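Local coordinates for protein Cd1 (Flavonifractor plautii, PDB 7D39) that probably uses flavin mononucleotide to reduce a carbon-carbon double bond of flavones and flavonols, opening their breakdown by a gut bacterium, at residues A[190-193]-A[194-197]. Numbering follows the deposited sequence.
Sequences AHQI and GRNI
Four successive i to i+4 bonds, from the amides of Gly194, Arg195, Asn196 and Ile197 back to the carbonyls of Ala190, His191, Gln192 and Ile193, make 190-197 continuous alpha-helix. His191 and Arg195 lie one turn apart, and the imidazole sets its edge over a face of the guanidinium: the planes stand 83° apart, with His191 CD2 3.8 Å from Arg195 CZ. Both groups also reach Glu28, Arg195 by a salt bridge from NE and His191 through NE2, so the carboxylate probably offsets the closeness of two basic groups; His191 ND1 bonds Glu21. Gln192 suits the partly exposed side because its amide can serve two neighbours. Its OE1 accepts from Arg195 NH1 at 3.2 Å, the oxygen lying in the guanidinium plane, while NE2 makes a weak bond of 3.5 Å to Asn196 OD1. The bend at chi2 (68°) lays the amide along the helix surface, with OE1 beside Arg195 and NE2 beside Asn196. A leucine in place of Arg195 would probably leave Glu28 without its salt-bridge mate and Gln192 OE1 without this donor, the glutamine amide keeping just its weak bond to Asn196 here. Short Asn196 keeps its amide close to the helix, where ND2 bonds Asp170. Branched, apolar Ile193 and Ile197 suit the buried side: both pack on strands 138-144 and 167-174, while small Ala190 fits against Met142 of strand 138-144 and Met18 of helix 14-28. Polar residues on one side and apolar ones against the sheet give 190-197 an amphipathic pattern, and helix 184-202 packs on the parallel five-stranded sheet of a flavodoxin-like alpha/beta fold.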
loop_
_atom_site.group_PDB
_atom_site.type_symbol
_atom_site.label_atom_id
_atom_site.label_comp_id
_atom_site.label_asym_id
_atom_site.label_seq_id
_atom_site.Cartn_x
_atom_site.Cartn_y
_atom_site.Cartn_z
ATOM N N ALA A 190 -0.509 -20.247 -0.868
ATOM C CA ALA A 190 -0.374 -19.329 -1.995
ATOM C C ALA A 190 -1.388 -19.655 -3.081
ATOM O O ALA A 190 -1.998 -18.752 -3.663
ATOM C CB ALA A 190 1.045 -19.379 -2.567
ATOM N N HIS A 191 -1.581 -20.945 -3.364
ATOM C CA HIS A 191 -2.570 -21.353 -4.349
ATOM C C HIS A 191 -3.971 -20.851 -3.981
ATOM O O HIS A 191 -4.693 -20.314 -4.826
ATOM C CB HIS A 191 -2.567 -22.878 -4.482
ATOM C CG HIS A 191 -3.419 -23.378 -5.605
ATOM N ND1 HIS A 191 -2.930 -23.574 -6.878
ATOM C CD2 HIS A 191 -4.732 -23.705 -5.652
ATOM C CE1 HIS A 191 -3.905 -24.008 -7.660
ATOM N NE2 HIS A 191 -5.007 -24.102 -6.940
ATOM N N GLN A 192 -4.388 -21.050 -2.728
ATOM C CA GLN A 192 -5.704 -20.571 -2.309
ATOM C C GLN A 192 -5.808 -19.051 -2.414
ATOM O O GLN A 192 -6.840 -18.517 -2.846
ATOM C CB GLN A 192 -6.009 -21.017 -0.884
ATOM C CG GLN A 192 -7.438 -20.755 -0.487
ATOM C CD GLN A 192 -8.420 -21.639 -1.256
ATOM O OE1 GLN A 192 -8.207 -22.843 -1.399
ATOM N NE2 GLN A 192 -9.490 -21.034 -1.776
ATOM N N ILE A 193 -4.752 -18.338 -2.021
ATOM C CA ILE A 193 -4.751 -16.882 -2.151
ATOM C C ILE A 193 -4.997 -16.480 -3.603
ATOM O O ILE A 193 -5.708 -15.506 -3.890
ATOM C CB ILE A 193 -3.434 -16.307 -1.594
ATOM C CG1 ILE A 193 -3.463 -16.397 -0.068
ATOM C CG2 ILE A 193 -3.186 -14.860 -2.058
ATOM C CD1 ILE A 193 -2.256 -15.809 0.617
ATOM N N GLY A 194 -4.450 -17.249 -4.542
ATOM C CA GLY A 194 -4.693 -16.963 -5.949
ATOM C C GLY A 194 -6.121 -17.256 -6.373
ATOM O O GLY A 194 -6.693 -16.543 -7.206
ATOM N N ARG A 195 -6.714 -18.323 -5.824
ATOM C CA ARG A 195 -8.146 -18.543 -6.021
ATOM C C ARG A 195 -8.951 -17.355 -5.490
ATOM O O ARG A 195 -9.873 -16.867 -6.149
ATOM C CB ARG A 195 -8.603 -19.842 -5.337
ATOM C CG ARG A 195 -8.241 -21.149 -6.055
ATOM C CD ARG A 195 -8.550 -22.339 -5.145
ATOM N NE ARG A 195 -8.519 -23.628 -5.836
ATOM C CZ ARG A 195 -8.353 -24.806 -5.230
ATOM N NH1 ARG A 195 -8.184 -24.859 -3.910
ATOM N NH2 ARG A 195 -8.345 -25.931 -5.941
ATOM N N ASN A 196 -8.603 -16.878 -4.297
ATOM C CA ASN A 196 -9.319 -15.760 -3.695
ATOM C C ASN A 196 -9.261 -14.508 -4.565
ATOM O O ASN A 196 -10.301 -13.930 -4.905
ATOM C CB ASN A 196 -8.757 -15.488 -2.304
ATOM C CG ASN A 196 -9.070 -16.598 -1.348
ATOM O OD1 ASN A 196 -9.742 -17.547 -1.721
ATOM N ND2 ASN A 196 -8.591 -16.497 -0.118
ATOM N N ILE A 197 -8.059 -14.059 -4.939
ATOM C CA ILE A 197 -7.991 -12.831 -5.728
ATOM C C ILE A 197 -8.801 -12.982 -7.012
ATOM O O ILE A 197 -9.444 -12.029 -7.473
ATOM C CB ILE A 197 -6.525 -12.438 -6.010
ATOM C CG1 ILE A 197 -6.441 -10.994 -6.500
ATOM C CG2 ILE A 197 -5.914 -13.329 -7.049
ATOM C CD1 ILE A 197 -6.988 -9.970 -5.519
#